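PDB 3BJE: nucleoside phosphorylase, putative, which catalyses the reversible phosphorolysis of uridine to uracil and ribose 1-phosphate, working as a homodimer. Local coordinates for residues R54-F62 and M335-L343; A153-T164 and A311-E322. One frame throughout, in Å; residues are numbered along the deposited sequence. Where two conformers were deposited one is given.

Interaction 1: R54-F62 and M335-L343. With R1P (1-O-phosphono-alpha-D-ribofuranose), chain C.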
loop_
_atom_site.group_PDB
_atom_site.type_symbol
_atom_site.label_atom_id
_atom_site.label_comp_id
_atom_site.label_asym_id
_atom_site.label_seq_id
_atom_site.Cartn_x
_atom_site.Cartn_y
_atom_site.Cartn_z
ATOM N N ARG A 54 14.646 -8.050 -3.672
ATOM C CA ARG A 54 14.542 -9.393 -4.264
ATOM C C ARG A 54 14.724 -9.387 -5.790
ATOM O O ARG A 54 14.898 -10.441 -6.406
ATOM C CB ARG A 54 13.194 -10.032 -3.897
ATOM C CG ARG A 54 13.143 -11.561 -4.092
ATOM C CD ARG A 54 11.866 -12.209 -3.512
ATOM N NE ARG A 54 11.631 -11.794 -2.127
ATOM C CZ ARG A 54 10.473 -11.351 -1.634
ATOM N NH1 ARG A 54 9.371 -11.286 -2.374
ATOM N NH2 ARG A 54 10.421 -10.966 -0.367
ATOM N N VAL A 55 14.673 -8.208 -6.402
ATOM C CA VAL A 55 14.780 -8.085 -7.848
ATOM C C VAL A 55 16.156 -8.573 -8.317
ATOM O O VAL A 55 16.259 -9.338 -9.272
ATOM C CB VAL A 55 14.538 -6.630 -8.315
ATOM C CG1 VAL A 55 14.968 -6.433 -9.763
ATOM C CG2 VAL A 55 13.054 -6.252 -8.145
ATOM N N ASP A 56 17.205 -8.143 -7.633
ATOM C CA ASP A 56 18.562 -8.558 -8.016
ATOM C C ASP A 56 18.834 -10.030 -7.766
ATOM O O ASP A 56 19.589 -10.662 -8.511
ATOM C CB ASP A 56 19.598 -7.708 -7.294
ATOM C CG ASP A 56 19.681 -6.306 -7.856
ATOM O OD1 ASP A 56 19.078 -6.057 -8.919
ATOM O OD2 ASP A 56 20.361 -5.466 -7.252
ATOM N N VAL A 57 18.208 -10.585 -6.734
ATOM C CA VAL A 57 18.356 -11.998 -6.441
ATOM C C VAL A 57 17.754 -12.815 -7.590
ATOM O O VAL A 57 18.368 -13.767 -8.090
ATOM C CB VAL A 57 17.699 -12.396 -5.091
ATOM C CG1 VAL A 57 18.075 -13.831 -4.744
ATOM C CG2 VAL A 57 18.109 -11.434 -3.971
ATOM N N ILE A 58 16.563 -12.425 -8.028
ATOM C CA ILE A 58 15.877 -13.110 -9.111
ATOM C C ILE A 58 16.601 -12.923 -10.449
ATOM O O ILE A 58 16.785 -13.874 -11.193
ATOM C CB ILE A 58 14.407 -12.658 -9.224
ATOM C CG1 ILE A 58 13.647 -13.160 -8.000
ATOM C CG2 ILE A 58 13.768 -13.199 -10.496
ATOM C CD1 ILE A 58 12.205 -12.666 -7.919
ATOM N N SER A 59 17.019 -11.710 -10.761
ATOM C CA SER A 59 17.608 -11.464 -12.088
ATOM C C SER A 59 18.931 -12.193 -12.237
ATOM O O SER A 59 19.362 -12.471 -13.358
ATOM C CB SER A 59 17.778 -9.974 -12.378
ATOM O OG SER A 59 18.755 -9.395 -11.553
ATOM N N GLY A 60 19.560 -12.520 -11.113
ATOM C CA GLY A 60 20.781 -13.324 -11.121
ATOM C C GLY A 60 20.572 -14.720 -11.682
ATOM O O GLY A 60 21.526 -15.366 -12.097
ATOM N N TYR A 61 19.326 -15.186 -11.688
ATOM C CA TYR A 61 18.971 -16.492 -12.251
ATOM C C TYR A 61 18.618 -16.425 -13.734
ATOM O O TYR A 61 18.443 -17.458 -14.369
ATOM C CB TYR A 61 17.793 -17.117 -11.483
ATOM C CG TYR A 61 18.166 -17.572 -10.097
ATOM C CD1 TYR A 61 18.105 -16.704 -9.026
ATOM C CD2 TYR A 61 18.597 -18.876 -9.863
ATOM C CE1 TYR A 61 18.457 -17.105 -7.748
ATOM C CE2 TYR A 61 18.952 -19.298 -8.581
ATOM C CZ TYR A 61 18.877 -18.405 -7.527
ATOM O OH TYR A 61 19.231 -18.809 -6.257
ATOM N N PHE A 62 18.497 -15.218 -14.293
ATOM C CA PHE A 62 18.274 -15.082 -15.722
ATOM C C PHE A 62 19.494 -15.588 -16.476
ATOM O O PHE A 62 20.607 -15.618 -15.946
ATOM C CB PHE A 62 18.006 -13.624 -16.121
ATOM C CG PHE A 62 16.707 -13.037 -15.574
ATOM C CD1 PHE A 62 15.760 -13.820 -14.925
ATOM C CD2 PHE A 62 16.429 -11.685 -15.765
ATOM C CE1 PHE A 62 14.585 -13.256 -14.441
ATOM C CE2 PHE A 62 15.255 -11.129 -15.297
ATOM C CZ PHE A 62 14.331 -11.912 -14.644
ATOM N N MET A 335 14.133 -19.234 -0.350
ATOM C CA MET A 335 13.809 -18.316 -1.434
ATOM C C MET A 335 14.586 -18.676 -2.700
ATOM O O MET A 335 14.042 -18.578 -3.791
ATOM C CB MET A 335 14.067 -16.862 -1.020
ATOM C CG MET A 335 13.482 -15.824 -1.969
ATOM S SD MET A 335 11.696 -15.974 -2.244
ATOM C CE MET A 335 11.023 -15.402 -0.674
ATOM N N LYS A 336 15.833 -19.138 -2.562
ATOM C CA LYS A 336 16.606 -19.560 -3.732
ATOM C C LYS A 336 15.928 -20.735 -4.452
ATOM O O LYS A 336 15.822 -20.732 -5.673
ATOM C CB LYS A 336 18.055 -19.890 -3.349
ATOM C CG LYS A 336 18.849 -18.646 -2.978
ATOM C CD LYS A 336 20.318 -18.919 -2.721
ATOM C CE LYS A 336 20.937 -17.814 -1.842
ATOM N NZ LYS A 336 20.590 -16.426 -2.286
ATOM N N ARG A 337 15.426 -21.707 -3.696
ATOM C CA ARG A 337 14.713 -22.843 -4.299
ATOM C C ARG A 337 13.444 -22.369 -4.988
ATOM O O ARG A 337 13.112 -22.812 -6.076
ATOM C CB ARG A 337 14.334 -23.886 -3.246
ATOM C CG ARG A 337 15.517 -24.565 -2.587
ATOM C CD ARG A 337 15.046 -25.724 -1.722
ATOM N NE ARG A 337 14.388 -25.259 -0.502
ATOM C CZ ARG A 337 15.012 -25.009 0.647
ATOM N NH1 ARG A 337 16.324 -25.182 0.787
ATOM N NH2 ARG A 337 14.305 -24.591 1.687
ATOM N N CYS A 338 12.723 -21.468 -4.333
ATOM C CA CYS A 338 11.421 -21.052 -4.819
ATOM C C CYS A 338 11.541 -20.145 -6.037
ATOM O O CYS A 338 10.657 -20.154 -6.893
ATOM C CB CYS A 338 10.629 -20.376 -3.705
ATOM S SG CYS A 338 10.185 -21.563 -2.411
ATOM N N ILE A 339 12.614 -19.355 -6.102
ATOM C CA ILE A 339 12.860 -18.526 -7.283
ATOM C C ILE A 339 12.972 -19.423 -8.512
ATOM O O ILE A 339 12.337 -19.164 -9.530
ATOM C CB ILE A 339 14.113 -17.646 -7.152
ATOM C CG1 ILE A 339 13.876 -16.530 -6.131
ATOM C CG2 ILE A 339 14.496 -17.020 -8.517
ATOM C CD1 ILE A 339 15.152 -15.851 -5.663
ATOM N N LYS A 340 13.774 -20.480 -8.414
ATOM C CA LYS A 340 13.942 -21.390 -9.539
ATOM C C LYS A 340 12.624 -22.064 -9.903
ATOM O O LYS A 340 12.273 -22.179 -11.072
ATOM C CB LYS A 340 14.994 -22.461 -9.238
ATOM C CG LYS A 340 15.339 -23.267 -10.465
ATOM C CD LYS A 340 16.411 -24.310 -10.188
ATOM C CE LYS A 340 16.708 -25.135 -11.441
ATOM N NZ LYS A 340 15.469 -25.739 -12.009
ATOM N N ILE A 341 11.897 -22.515 -8.891
ATOM C CA ILE A 341 10.595 -23.137 -9.102
ATOM C C ILE A 341 9.638 -22.189 -9.848
ATOM O O ILE A 341 8.939 -22.614 -10.770
ATOM C CB ILE A 341 9.973 -23.579 -7.746
ATOM C CG1 ILE A 341 10.673 -24.840 -7.233
ATOM C CG2 ILE A 341 8.467 -23.788 -7.862
ATOM C CD1 ILE A 341 10.447 -25.123 -5.758
ATOM N N ILE A 342 9.585 -20.929 -9.424
ATOM C CA ILE A 342 8.676 -19.960 -10.055
ATOM C C ILE A 342 9.111 -19.585 -11.479
ATOM O O ILE A 342 8.263 -19.411 -12.353
ATOM C CB ILE A 342 8.474 -18.704 -9.177
ATOM C CG1 ILE A 342 7.765 -19.094 -7.876
ATOM C CG2 ILE A 342 7.649 -17.653 -9.922
ATOM C CD1 ILE A 342 6.401 -19.706 -8.108
ATOM N N LEU A 343 10.416 -19.474 -11.722
ATOM C CA LEU A 343 10.903 -19.225 -13.085
ATOM C C LEU A 343 10.513 -20.392 -13.987
ATOM O O LEU A 343 10.039 -20.195 -15.118
ATOM C CB LEU A 343 12.413 -18.987 -13.093
ATOM C CG LEU A 343 12.841 -17.588 -12.616
ATOM C CD1 LEU A 343 14.338 -17.516 -12.282
ATOM C CD2 LEU A 343 12.471 -16.512 -13.639
HETATM C C5 R1P C . 5.119 -7.340 4.504
HETATM O O5 R1P C . 6.274 -7.628 5.307
HETATM C C4 R1P C . 5.383 -7.678 3.049
HETATM O O4 R1P C . 5.909 -9.009 2.902
HETATM C C1 R1P C . 5.053 -9.802 2.071
HETATM C C2 R1P C . 3.689 -9.100 2.190
HETATM O O2 R1P C . 2.692 -9.441 1.199
HETATM C C3 R1P C . 4.115 -7.630 2.213
HETATM O O3 R1P C . 4.446 -7.131 0.906
HETATM O O1 R1P C . 5.549 -9.962 0.700
HETATM P P R1P C . 6.972 -9.514 0.078
HETATM O O1P R1P C . 6.848 -7.990 0.214
HETATM O O2P R1P C . 6.913 -10.009 -1.357
HETATM O O3P R1P C . 8.088 -10.064 0.907
#

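Interaction 2: A153-T164 and A311-E322. With URA (uracil), chain D.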
loop_
_atom_site.group_PDB
_atom_site.type_symbol
_atom_site.label_atom_id
_atom_site.label_comp_id
_atom_site.label_asym_id
_atom_site.label_seq_id
_atom_site.Cartn_x
_atom_site.Cartn_y
_atom_site.Cartn_z
ATOM N N ALA A 153 -2.546 -21.773 9.444
ATOM C CA ALA A 153 -2.816 -23.214 9.391
ATOM C C ALA A 153 -1.795 -23.998 10.201
ATOM O O ALA A 153 -0.594 -23.893 9.953
ATOM C CB ALA A 153 -2.767 -23.684 7.956
ATOM N N GLU A 154 -2.263 -24.806 11.149
ATOM C CA GLU A 154 -1.337 -25.570 11.989
ATOM C C GLU A 154 -0.501 -26.530 11.154
ATOM O O GLU A 154 0.685 -26.693 11.407
ATOM C CB GLU A 154 -2.078 -26.319 13.113
ATOM C CG GLU A 154 -1.267 -27.412 13.842
ATOM C CD GLU A 154 0.151 -26.997 14.261
ATOM O OE1 GLU A 154 0.486 -25.786 14.230
ATOM O OE2 GLU A 154 0.939 -27.907 14.622
ATOM N N SER A 155 -1.109 -27.133 10.145
ATOM C CA SER A 155 -0.422 -28.134 9.334
ATOM C C SER A 155 0.726 -27.546 8.489
ATOM O O SER A 155 1.696 -28.240 8.197
ATOM C CB SER A 155 -1.431 -28.837 8.418
ATOM O OG SER A 155 -2.032 -27.922 7.517
ATOM N N VAL A 156 0.629 -26.277 8.107
ATOM C CA VAL A 156 1.565 -25.707 7.148
ATOM C C VAL A 156 2.940 -25.445 7.781
ATOM O O VAL A 156 3.053 -24.636 8.694
ATOM C CB VAL A 156 1.002 -24.414 6.536
ATOM C CG1 VAL A 156 2.024 -23.760 5.612
ATOM C CG2 VAL A 156 -0.305 -24.701 5.779
ATOM N N PRO A 157 3.999 -26.126 7.288
ATOM C CA PRO A 157 5.324 -25.959 7.908
ATOM C C PRO A 157 5.967 -24.578 7.691
ATOM O O PRO A 157 5.688 -23.928 6.688
ATOM C CB PRO A 157 6.189 -27.017 7.205
ATOM C CG PRO A 157 5.255 -27.880 6.434
ATOM C CD PRO A 157 4.039 -27.070 6.157
ATOM N N PRO A 158 6.860 -24.163 8.609
ATOM C CA PRO A 158 7.694 -22.981 8.424
ATOM C C PRO A 158 8.470 -23.079 7.110
ATOM O O PRO A 158 9.011 -24.140 6.791
ATOM C CB PRO A 158 8.671 -23.044 9.605
ATOM C CG PRO A 158 7.986 -23.843 10.629
ATOM C CD PRO A 158 7.148 -24.838 9.887
ATOM N N LEU A 159 8.492 -21.989 6.352
ATOM C CA LEU A 159 9.253 -21.902 5.108
ATOM C C LEU A 159 8.732 -22.793 3.975
ATOM O O LEU A 159 9.403 -22.934 2.951
ATOM C CB LEU A 159 10.756 -22.156 5.358
ATOM C CG LEU A 159 11.398 -21.211 6.377
ATOM C CD1 LEU A 159 12.835 -21.617 6.647
ATOM C CD2 LEU A 159 11.316 -19.757 5.897
ATOM N N ALA A 160 7.547 -23.382 4.139
ATOM C CA ALA A 160 6.839 -23.984 3.009
ATOM C C ALA A 160 6.442 -22.896 2.005
ATOM O O ALA A 160 6.353 -21.703 2.349
ATOM C CB ALA A 160 5.602 -24.722 3.477
ATOM N N LEU A 161 6.227 -23.331 0.765
ATOM C CA LEU A 161 5.733 -22.450 -0.294
ATOM C C LEU A 161 4.229 -22.603 -0.359
ATOM O O LEU A 161 3.712 -23.653 -0.714
ATOM C CB LEU A 161 6.373 -22.782 -1.643
ATOM C CG LEU A 161 6.080 -21.799 -2.794
ATOM C CD1 LEU A 161 6.588 -20.374 -2.492
ATOM C CD2 LEU A 161 6.666 -22.323 -4.119
ATOM N N ALA A 162 3.509 -21.544 0.005
ATOM C CA ALA A 162 2.056 -21.577 -0.008
ATOM C C ALA A 162 1.562 -21.020 -1.349
ATOM O O ALA A 162 1.742 -19.828 -1.671
ATOM C CB ALA A 162 1.502 -20.778 1.149
ATOM N N VAL A 163 0.942 -21.905 -2.128
ATOM C CA VAL A 163 0.519 -21.611 -3.485
ATOM C C VAL A 163 -0.961 -21.258 -3.455
ATOM O O VAL A 163 -1.760 -21.997 -2.892
ATOM C CB VAL A 163 0.755 -22.843 -4.389
ATOM C CG1 VAL A 163 0.363 -22.548 -5.840
ATOM C CG2 VAL A 163 2.197 -23.273 -4.296
ATOM N N THR A 164 -1.312 -20.116 -4.047
ATOM C CA THR A 164 -2.682 -19.623 -4.036
ATOM C C THR A 164 -3.558 -20.353 -5.042
ATOM O O THR A 164 -3.155 -20.504 -6.203
ATOM C CB THR A 164 -2.720 -18.123 -4.405
ATOM O OG1 THR A 164 -1.974 -17.382 -3.431
ATOM C CG2 THR A 164 -4.169 -17.593 -4.473
ATOM N N ALA A 311 0.042 -16.701 -7.431
ATOM C CA ALA A 311 0.956 -16.293 -6.371
ATOM C C ALA A 311 1.440 -17.507 -5.602
ATOM O O ALA A 311 0.730 -18.517 -5.483
ATOM C CB ALA A 311 0.243 -15.315 -5.408
ATOM N N ALA A 312 2.656 -17.404 -5.088
ATOM C CA ALA A 312 3.213 -18.414 -4.208
ATOM C C ALA A 312 4.094 -17.659 -3.241
ATOM O O ALA A 312 4.877 -16.824 -3.662
ATOM C CB ALA A 312 4.032 -19.449 -4.985
ATOM N N CYS A 313 3.970 -17.945 -1.948
ATOM C CA CYS A 313 4.688 -17.173 -0.945
ATOM C C CYS A 313 5.336 -18.071 0.083
ATOM O O CYS A 313 4.712 -19.008 0.543
ATOM C CB CYS A 313 3.733 -16.227 -0.224
ATOM S SG CYS A 313 2.894 -15.022 -1.281
ATOM N N VAL A 314 6.573 -17.750 0.454
ATOM C CA VAL A 314 7.290 -18.478 1.473
ATOM C C VAL A 314 6.730 -18.111 2.856
ATOM O O VAL A 314 6.605 -16.933 3.187
ATOM C CB VAL A 314 8.825 -18.172 1.397
ATOM C CG1 VAL A 314 9.609 -18.894 2.493
ATOM C CG2 VAL A 314 9.388 -18.545 0.021
ATOM N N VAL A 315 6.437 -19.130 3.668
ATOM C CA VAL A 315 5.857 -18.902 4.997
ATOM C C VAL A 315 6.965 -18.481 5.955
ATOM O O VAL A 315 7.784 -19.302 6.358
ATOM C CB VAL A 315 5.107 -20.151 5.513
ATOM C CG1 VAL A 315 4.553 -19.953 6.950
ATOM C CG2 VAL A 315 3.981 -20.513 4.565
ATOM N N VAL A 316 7.008 -17.194 6.293
ATOM C CA VAL A 316 8.028 -16.653 7.196
ATOM C C VAL A 316 7.499 -16.349 8.600
ATOM O O VAL A 316 8.272 -16.018 9.498
ATOM C CB VAL A 316 8.678 -15.387 6.623
ATOM C CG1 VAL A 316 9.329 -15.677 5.267
ATOM C CG2 VAL A 316 7.644 -14.258 6.493
ATOM N N SER A 317 6.191 -16.465 8.787
ATOM C CA SER A 317 5.595 -16.255 10.096
ATOM C C SER A 317 4.557 -17.326 10.345
ATOM O O SER A 317 3.616 -17.492 9.575
ATOM C CB SER A 317 4.945 -14.878 10.181
ATOM O OG SER A 317 4.270 -14.728 11.419
ATOM N N LYS A 318 4.752 -18.086 11.415
ATOM C CA LYS A 318 3.762 -19.055 11.830
ATOM C C LYS A 318 3.060 -18.386 12.975
ATOM O O LYS A 318 3.660 -18.081 14.005
ATOM C CB LYS A 318 4.386 -20.382 12.262
ATOM C CG LYS A 318 4.703 -21.341 11.107
ATOM C CD LYS A 318 3.479 -21.770 10.273
ATOM C CE LYS A 318 2.396 -22.517 11.054
ATOM N NZ LYS A 318 2.693 -23.961 11.251
ATOM N N ARG A 319 1.783 -18.125 12.751
ATOM C CA ARG A 319 0.973 -17.373 13.671
ATOM C C ARG A 319 0.323 -18.340 14.674
ATOM O O ARG A 319 -0.228 -17.913 15.681
ATOM C CB ARG A 319 -0.065 -16.571 12.868
ATOM C CG ARG A 319 0.540 -15.619 11.777
ATOM C CD ARG A 319 1.102 -14.317 12.366
ATOM N NE ARG A 319 0.193 -13.654 13.313
ATOM C CZ ARG A 319 -0.813 -12.838 12.982
ATOM N NH1 ARG A 319 -1.056 -12.543 11.708
ATOM N NH2 ARG A 319 -1.576 -12.310 13.935
ATOM N N VAL A 320 0.396 -19.640 14.381
ATOM C CA VAL A 320 -0.030 -20.706 15.299
ATOM C C VAL A 320 1.121 -21.705 15.470
ATOM O O VAL A 320 2.090 -21.670 14.712
ATOM C CB VAL A 320 -1.264 -21.472 14.759
ATOM C CG1 VAL A 320 -2.393 -20.509 14.393
ATOM C CG2 VAL A 320 -0.875 -22.341 13.564
ATOM N N GLY A 321 1.014 -22.592 16.459
ATOM C CA GLY A 321 1.979 -23.684 16.629
ATOM C C GLY A 321 3.398 -23.243 16.962
ATOM O O GLY A 321 3.778 -23.182 18.131
ATOM N N GLU A 322 4.189 -22.949 15.933
ATOM C CA GLU A 322 5.557 -22.462 16.134
ATOM C C GLU A 322 5.542 -21.079 16.780
ATOM O O GLU A 322 6.366 -20.786 17.650
ATOM C CB GLU A 322 6.342 -22.411 14.815
ATOM C CG GLU A 322 6.777 -23.780 14.274
ATOM C CD GLU A 322 5.696 -24.500 13.467
ATOM O OE1 GLU A 322 4.634 -23.896 13.191
ATOM O OE2 GLU A 322 5.915 -25.681 13.108
HETATM N N1 URA D . 3.928 -11.026 5.287
HETATM C C2 URA D . 2.693 -10.703 5.729
HETATM O O2 URA D . 1.951 -9.888 5.093
HETATM N N3 URA D . 2.242 -11.223 6.859
HETATM C C4 URA D . 2.992 -12.071 7.588
HETATM O O4 URA D . 2.512 -12.532 8.638
HETATM C C5 URA D . 4.263 -12.404 7.162
HETATM C C6 URA D . 4.718 -11.853 5.979
HETATM O O HOH W 1 -1.094 -19.431 -7.651
#

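Interaction 1: R54-F62 and M335-L343
The phosphate end of the ribose 1-phosphate pocket is where this helix-on-helix contact begins, at the pair Arg54 and Met335. Arg54 grips the phosphate of R1P with both terminal nitrogens, NH1 to O2P at 3.0 Å and NH2 to O3P at 2.8 Å. Both bonds are almost straight, with N-H...acceptor angles of 170° and 173°, and the phosphorus lies in the guanidinium plane, so the two groups meet edge-on as a bidentate fork. One face of the same guanidinium is covered by the Met335 methyl group, CE standing 3.9 Å from Arg54 NE and offset toward the rim. The Met335 chain, bent at both chi2 and chi3, brings its sulfur and methyl across the arginine at about a right angle. The methyl thus takes a face while the edge is left to the phosphate. R1P is also hydrogen-bonded by His34 and Arg74 of the second subunit, an active site built across the dimer as in related nucleoside phosphorylases.

Behind the pocket, helix 54-59 and the 335-343 part of helix 329-348 cross at -63°, their segment axes 10.6 Å apart at closest approach, and the contact becomes apolar. Ile339 fills the centre: its CD1 lies 3.7 Å from Val57 CG1, and its CG1 meets Ile58 CG1. With CG2 anti to the backbone N, Ile339 directs this second branch at the Tyr61 ring, where Ile339 CG2 comes obliquely to within 3.7 Å of Tyr61 CD1. The far end of that tyrosine lies across the aliphatic stem of Lys336, Tyr61 OH to Lys336 CG 3.3 Å. Leu343 divides its two methyls between neighbours, CD1 against Tyr61 CB at 3.6 Å and CD2 at the edge of the Phe62 ring, near CE1. Strand 45-49 backs both helices, Val49 touching Arg54 and Ile58 while Ile47 touches Leu343.

Interaction 2: A153-T164 and A311-E322
Leu161-Val163 and Ala312-Val314 pair as antiparallel strands, with Ala162 and Cys313 forming the hydrogen-bonded pair. Ala162 N reaches Cys313 O at 2.9 Å, and Cys313 N returns a bond to Ala162 O. Thr164 N to Ala311 O is nearly straight (178°), and one water bridges Thr164 O and Ala311 N beyond it. At the other end, Val315 N sits nearly in line with the Ala160 carbonyl, while Leu159 N meets Val315 O on a lone pair at 2.8 Å. The latter bond comes from the type II turn Pro157-Ala160, where Leu159 has a positive phi (68°).

Leu161 CD1 packs 3.7 Å from Ala312 CB on one face of the sheet. Separately, Val315 CG2 packs on Val156 CG1 of the loop at 3.9 Å. At the end of strand 311-318, Lys318 is coiled by three successive bends, chi2 to chi4, which fold NZ back against the 153-158 loop. There it donates to Val156 O at 2.7 Å, more weakly to Glu154 O, and forms a salt bridge with Glu322 OE1 of its own segment at 2.7 Å, on the syn side. The Glu322 carboxylate in turn lies against the Pro158 ring, Glu322 OE2 to Pro158 CD 3.6 Å.

Just beyond the paired residues the strand carries Val316, whose CG2 lies 3.8 Å from uracil C6, and Ser317: a strand end lining the base pocket of a nucleoside phosphorylase fold.

In the fold
Both contacts are largely buried, yet they differ in chemistry. Interaction 1 packs two helices through side chains and becomes polar where an arginine meets the phosphate; interaction 2 joins strands mainly through backbone bonds, with a lysine-centred polar cluster toward its more exposed end. They share a layer: helix 329-348 packs on the sheet face bearing Leu161, Ala312 and Val314. Met335 CE, which covers Arg54, also touches Val314 CG2 at 3.6 Å, and Cys338 SG lies 3.8 Å from Leu161 CD1. The helix thus has one flank on 54-62 and another on the strands, while the two contacts serve different ends of one active site, phosphate and base.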